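Local coordinates for PTS system, IIA component (Streptococcus pneumoniae serotype 4, PDB 5T3U), which probably takes up a phosphoryl group and hands it to its partner IIB protein in a sugar phosphotransferase system associated with fucose utilization, at residues 12-17 and 55-60; 108-113 and 118-123. All coordinates share one frame; numbering follows the deposited sequence.

Interaction 1 of 2, residues 12-17 and 55-60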
loop_
_atom_site.group_PDB
_atom_site.type_symbol
_atom_site.label_atom_id
_atom_site.label_comp_id
_atom_site.label_asym_id
_atom_site.label_seq_id
_atom_site.Cartn_x
_atom_site.Cartn_y
_atom_site.Cartn_z
ATOM N N LEU A 12 -13.719 -3.878 2.312
ATOM C CA LEU A 12 -13.180 -4.768 1.302
ATOM C C LEU A 12 -11.903 -4.151 0.730
ATOM O O LEU A 12 -11.918 -2.999 0.291
ATOM C CB LEU A 12 -14.188 -4.989 0.174
ATOM C CG LEU A 12 -13.713 -5.810 -1.029
ATOM C CD1 LEU A 12 -13.354 -7.276 -0.679
ATOM C CD2 LEU A 12 -14.767 -5.763 -2.103
ATOM N N VAL A 13 -10.814 -4.911 0.733
ATOM C CA VAL A 13 -9.551 -4.401 0.196
ATOM C C VAL A 13 -9.348 -5.152 -1.093
ATOM O O VAL A 13 -9.240 -6.395 -1.076
ATOM C CB VAL A 13 -8.341 -4.727 1.107
ATOM C CG1 VAL A 13 -7.132 -3.942 0.685
ATOM C CG2 VAL A 13 -8.652 -4.459 2.567
ATOM N N ALA A 14 -9.276 -4.427 -2.207
ATOM C CA ALA A 14 -9.194 -5.094 -3.513
ATOM C C ALA A 14 -8.060 -4.555 -4.371
ATOM O O ALA A 14 -7.821 -3.375 -4.380
ATOM C CB ALA A 14 -10.514 -4.945 -4.256
ATOM N N SER A 15 -7.375 -5.423 -5.120
ATOM C CA SER A 15 -6.297 -4.960 -5.979
ATOM C C SER A 15 -6.042 -5.957 -7.102
ATOM O O SER A 15 -6.461 -7.117 -7.024
ATOM C CB SER A 15 -5.009 -4.839 -5.141
ATOM O OG SER A 15 -4.593 -6.127 -4.732
ATOM N N HIS A 16 -5.317 -5.539 -8.131
ATOM C CA HIS A 16 -4.584 -6.537 -8.943
ATOM C C HIS A 16 -3.552 -7.223 -8.028
ATOM O O HIS A 16 -3.009 -6.589 -7.121
ATOM C CB HIS A 16 -3.832 -5.849 -10.064
ATOM C CG HIS A 16 -4.717 -5.197 -11.079
ATOM N ND1 HIS A 16 -5.213 -3.919 -10.921
ATOM C CD2 HIS A 16 -5.136 -5.616 -12.296
ATOM C CE1 HIS A 16 -5.909 -3.583 -11.992
ATOM N NE2 HIS A 16 -5.903 -4.605 -12.827
ATOM N N GLY A 17 -3.331 -8.522 -8.230
ATOM C CA GLY A 17 -2.334 -9.245 -7.452
ATOM C C GLY A 17 -2.516 -9.266 -5.950
ATOM O O GLY A 17 -3.622 -9.090 -5.440
ATOM N N HIS A 55 -17.974 -10.665 -10.659
ATOM C CA HIS A 55 -19.041 -11.127 -9.794
ATOM C C HIS A 55 -18.573 -11.581 -8.421
ATOM O O HIS A 55 -19.314 -11.464 -7.452
ATOM C CB HIS A 55 -20.029 -12.086 -10.482
ATOM C CG HIS A 55 -19.381 -13.240 -11.165
ATOM N ND1 HIS A 55 -18.714 -14.232 -10.473
ATOM C CD2 HIS A 55 -19.348 -13.599 -12.474
ATOM C CE1 HIS A 55 -18.251 -15.129 -11.335
ATOM N NE2 HIS A 55 -18.627 -14.770 -12.552
ATOM N N TYR A 56 -17.320 -12.023 -8.335
ATOM C CA TYR A 56 -16.670 -12.266 -7.050
ATOM C C TYR A 56 -16.659 -11.005 -6.239
ATOM O O TYR A 56 -16.999 -11.024 -5.052
ATOM C CB TYR A 56 -15.207 -12.668 -7.222
ATOM C CG TYR A 56 -14.943 -14.044 -7.745
ATOM C CD1 TYR A 56 -15.812 -15.114 -7.484
ATOM C CD2 TYR A 56 -13.776 -14.294 -8.481
ATOM C CE1 TYR A 56 -15.524 -16.418 -7.984
ATOM C CE2 TYR A 56 -13.482 -15.557 -8.968
ATOM C CZ TYR A 56 -14.350 -16.613 -8.723
ATOM O OH TYR A 56 -14.007 -17.850 -9.224
ATOM N N PHE A 57 -16.246 -9.917 -6.897
ATOM C CA PHE A 57 -16.247 -8.574 -6.320
ATOM C C PHE A 57 -17.625 -8.144 -5.810
ATOM O O PHE A 57 -17.770 -7.709 -4.666
ATOM C CB PHE A 57 -15.700 -7.524 -7.316
ATOM C CG PHE A 57 -15.549 -6.163 -6.700
ATOM C CD1 PHE A 57 -14.340 -5.764 -6.160
ATOM C CD2 PHE A 57 -16.632 -5.309 -6.602
ATOM C CE1 PHE A 57 -14.213 -4.511 -5.532
ATOM C CE2 PHE A 57 -16.520 -4.072 -5.985
ATOM C CZ PHE A 57 -15.292 -3.680 -5.443
ATOM N N LYS A 58 -18.630 -8.238 -6.688
ATOM C CA LYS A 58 -19.995 -7.885 -6.341
ATOM C C LYS A 58 -20.442 -8.676 -5.125
ATOM O O LYS A 58 -20.976 -8.112 -4.184
ATOM C CB LYS A 58 -20.940 -8.108 -7.537
ATOM C CG LYS A 58 -22.437 -7.832 -7.245
ATOM C CD LYS A 58 -23.322 -8.274 -8.446
ATOM C CE LYS A 58 -24.785 -7.791 -8.315
ATOM N NZ LYS A 58 -25.406 -8.248 -7.015
ATOM N N ASN A 59 -20.209 -9.981 -5.150
ATOM C CA ASN A 59 -20.546 -10.873 -4.037
ATOM C C ASN A 59 -19.876 -10.524 -2.716
ATOM O O ASN A 59 -20.513 -10.601 -1.668
ATOM C CB ASN A 59 -20.231 -12.342 -4.418
ATOM C CG ASN A 59 -21.284 -12.953 -5.345
ATOM O OD1 ASN A 59 -22.365 -12.386 -5.556
ATOM N ND2 ASN A 59 -20.973 -14.125 -5.900
ATOM N N GLN A 60 -18.594 -10.144 -2.745
ATOM C CA GLN A 60 -17.896 -9.693 -1.513
ATOM C C GLN A 60 -18.552 -8.455 -0.903
ATOM O O GLN A 60 -18.727 -8.389 0.328
ATOM C CB GLN A 60 -16.397 -9.397 -1.757
ATOM C CG GLN A 60 -15.573 -10.560 -2.267
ATOM C CD GLN A 60 -15.268 -11.568 -1.191
ATOM O OE1 GLN A 60 -16.161 -12.287 -0.726
ATOM N NE2 GLN A 60 -13.978 -11.642 -0.782
#
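L12 and F57 form the centre of this contact. The L12 CD2 methyl lies over one face of the F57 ring, 4.1 Å from its centroid and 27° off the ring normal, a CH-pi contact. Its nearest ring atom is F57 CE1, 3.7 Å from L12 CD2. A14 meets the same ring from another side. Its CB sits at the edge, in the ring plane, 3.9 Å from F57 CE1. The ring therefore has one methyl above it and another beside it. The bond from CA to CB of F57 points neither at the strand nor away from it; with CG anti to the backbone N (chi1 -174°), the ring reaches the strand. Both L12 methyls lie near Q60 CB, CD1 the closer at 3.9 Å, and the two side chains cross at about a right angle.

The fold is an open alpha/beta sheet of parallel strands. Helix 50-65 is the helix of a beta-alpha-beta crossover from strand 39-44 to strand 68-75, and it passes over strand 7-16, which lies between them. The axes of the segments 12-16 and 55-60 run nearly antiparallel, at 166°, and come within 10.4 Å.

Further out, L42 and A86 also touch F57, and V61 and L64 extend the apolar layer on L12. The polar end of Q60 turns to strand 39-44, where R40 NH1 bonds to its OE1. At the strand end, H16 N is bonded to D76 OD2; in mannose-family IIA proteins the phosphorylated histidine occupies this position, so H16 is probably that residue.

Interaction 2 of 2, residues 108-113 and 118-123; sequences VELISS and INLEEI
The carbonyl O of E109 takes a firm bond from the S113 hydroxyl and a weak one from its backbone N, and both residues also touch the segment 118-123. S113 OG donates to E109 O at 2.8 Å, tilted 28° from the carbonyl plane. The weak bond from S113 N to E109 O is 3.1 Å long. With chi1 at 65°, OG lies between the backbone N and the carbonyl carbon, which brings it back over the last turn of the helix. The hydroxyl also faces apolar groups: I118 CG2 lies 3.4 Å from S113 OG, and I123 CD1 is next to it.

I123 fills the middle of the contact. Its CG2 comes within 3.8 Å of E109 CG, and the two side chains cross at about a right angle. On the inner side, L110 CD2 is 4.0 Å from I123 CG2. The same leucine methyl meets L120 CD1 at 4.2 Å and I118 CD1 slightly farther off, so one branch of L110 touches three side chains. L110 also packs on I11, I72 and L74 of the sheet, while L120 reaches N133 of the second subunit.

The start of the second helix is held by N119. Its OD1 accepts from E122 N at 3.1 Å, with an N-H...O angle of 159°. This fixes the first turn that presents L120 and I123. The packing is apolar inward and bordered by E109, whose CG and one carboxylate oxygen, OE2, both lie against I123. The arrangement is two successive helices joined by a short loop, with an asparagine N-cap on the second, set against the parallel sheet of a mannose-type IIA domain.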
loop_
_atom_site.group_PDB
_atom_site.type_symbol
_atom_site.label_atom_id
_atom_site.label_comp_id
_atom_site.label_asym_id
_atom_site.label_seq_id
_atom_site.Cartn_x
_atom_site.Cartn_y
_atom_site.Cartn_z
ATOM N N VAL A 108 -5.140 0.419 8.422
ATOM C CA VAL A 108 -5.083 0.351 9.881
ATOM C C VAL A 108 -6.116 1.229 10.578
ATOM O O VAL A 108 -6.787 0.772 11.495
ATOM C CB VAL A 108 -3.659 0.715 10.411
ATOM C CG1 VAL A 108 -3.693 0.908 11.953
ATOM C CG2 VAL A 108 -2.682 -0.376 10.018
ATOM N N GLU A 109 -6.224 2.492 10.164
ATOM C CA GLU A 109 -7.161 3.409 10.793
ATOM C C GLU A 109 -8.621 2.985 10.580
ATOM O O GLU A 109 -9.446 3.102 11.487
ATOM C CB GLU A 109 -6.965 4.828 10.220
ATOM C CG GLU A 109 -8.027 5.846 10.673
ATOM C CD GLU A 109 -8.188 5.925 12.201
ATOM O OE1 GLU A 109 -7.184 5.756 12.944
ATOM O OE2 GLU A 109 -9.331 6.157 12.665
ATOM N N LEU A 110 -8.952 2.565 9.356
ATOM C CA LEU A 110 -10.315 2.097 9.069
ATOM C C LEU A 110 -10.644 0.846 9.877
ATOM O O LEU A 110 -11.767 0.720 10.401
ATOM C CB LEU A 110 -10.512 1.874 7.572
ATOM C CG LEU A 110 -10.595 3.184 6.770
ATOM C CD1 LEU A 110 -10.644 2.962 5.240
ATOM C CD2 LEU A 110 -11.781 4.075 7.265
ATOM N N ILE A 111 -9.688 -0.070 10.035
ATOM C CA ILE A 111 -9.997 -1.247 10.888
ATOM C C ILE A 111 -10.208 -0.827 12.359
ATOM O O ILE A 111 -11.203 -1.215 12.993
ATOM C CB ILE A 111 -8.972 -2.384 10.767
ATOM C CG1 ILE A 111 -8.977 -2.977 9.361
ATOM C CG2 ILE A 111 -9.303 -3.528 11.782
ATOM C CD1 ILE A 111 -7.756 -3.926 9.059
ATOM N N SER A 112 -9.311 0.015 12.875
ATOM C CA SER A 112 -9.374 0.453 14.281
ATOM C C SER A 112 -10.657 1.179 14.639
ATOM O O SER A 112 -11.059 1.184 15.809
ATOM C CB SER A 112 -8.181 1.358 14.620
ATOM O OG SER A 112 -6.989 0.662 14.323
ATOM N N SER A 113 -11.282 1.808 13.643
ATOM C CA SER A 113 -12.447 2.658 13.868
ATOM C C SER A 113 -13.758 2.058 13.316
ATOM O O SER A 113 -14.796 2.741 13.277
ATOM C CB SER A 113 -12.194 4.057 13.299
ATOM O OG SER A 113 -12.065 4.019 11.880
ATOM N N ILE A 118 -17.205 7.757 12.306
ATOM C CA ILE A 118 -15.972 8.328 11.738
ATOM C C ILE A 118 -16.230 9.594 10.923
ATOM O O ILE A 118 -17.346 9.831 10.475
ATOM C CB ILE A 118 -15.199 7.305 10.863
ATOM C CG1 ILE A 118 -16.036 6.899 9.644
ATOM C CG2 ILE A 118 -14.792 6.114 11.692
ATOM C CD1 ILE A 118 -15.249 6.186 8.545
ATOM N N ASN A 119 -15.174 10.384 10.734
ATOM C CA ASN A 119 -15.143 11.398 9.697
ATOM C C ASN A 119 -14.211 10.882 8.581
ATOM O O ASN A 119 -12.995 10.941 8.710
ATOM C CB ASN A 119 -14.639 12.719 10.298
ATOM C CG ASN A 119 -14.593 13.853 9.298
ATOM O OD1 ASN A 119 -14.494 13.651 8.084
ATOM N ND2 ASN A 119 -14.686 15.070 9.812
ATOM N N LEU A 120 -14.801 10.373 7.499
ATOM C CA LEU A 120 -14.048 9.739 6.422
ATOM C C LEU A 120 -13.130 10.714 5.688
ATOM O O LEU A 120 -12.036 10.330 5.261
ATOM C CB LEU A 120 -14.986 9.025 5.425
ATOM C CG LEU A 120 -14.292 8.193 4.313
ATOM C CD1 LEU A 120 -13.327 7.136 4.883
ATOM C CD2 LEU A 120 -15.284 7.516 3.324
ATOM N N GLU A 121 -13.576 11.968 5.530
ATOM C CA GLU A 121 -12.755 12.966 4.859
ATOM C C GLU A 121 -11.461 13.157 5.629
ATOM O O GLU A 121 -10.375 13.217 5.026
ATOM C CB GLU A 121 -13.506 14.302 4.694
ATOM C CG GLU A 121 -14.651 14.226 3.633
ATOM C CD GLU A 121 -15.742 13.191 4.017
ATOM O OE1 GLU A 121 -16.302 13.294 5.156
ATOM O OE2 GLU A 121 -16.014 12.262 3.192
ATOM N N GLU A 122 -11.587 13.225 6.957
ATOM C CA GLU A 122 -10.455 13.446 7.829
ATOM C C GLU A 122 -9.510 12.238 7.814
ATOM O O GLU A 122 -8.289 12.388 7.796
ATOM C CB GLU A 122 -10.998 13.674 9.222
ATOM C CG GLU A 122 -10.102 14.342 10.194
ATOM C CD GLU A 122 -10.874 14.677 11.475
ATOM O OE1 GLU A 122 -11.815 15.511 11.413
ATOM O OE2 GLU A 122 -10.568 14.067 12.525
ATOM N N ILE A 123 -10.081 11.041 7.816
ATOM C CA ILE A 123 -9.301 9.797 7.731
ATOM C C ILE A 123 -8.514 9.764 6.426
ATOM O O ILE A 123 -7.318 9.507 6.441
ATOM C CB ILE A 123 -10.198 8.550 7.883
ATOM C CG1 ILE A 123 -10.686 8.461 9.340
ATOM C CG2 ILE A 123 -9.454 7.272 7.434
ATOM C CD1 ILE A 123 -11.508 7.238 9.667
#

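From the N terminus, strand 7-16 comes first and supplies one side of interaction 1. The chain then forms helix 19-31 and strand 39-44, and helix 50-65 returns over the first strand. There interaction 1 closes its loop, with 37 residues between its segments. The remaining sheet strands, 68-75 and 96-100, follow with helix 81-90. Interaction 2 opens only after that, and closes a short loop, with four residues between its segments, joining helices 104-112 and 120-129. The two contacts are in series and neither nest nor cross. The centres of interactions 1 and 2 are about 20 Å apart, on opposite sides of the chain's centre. Interaction 1 joins sheet to helix, interaction 2 helix to helix. Both reach the second subunit.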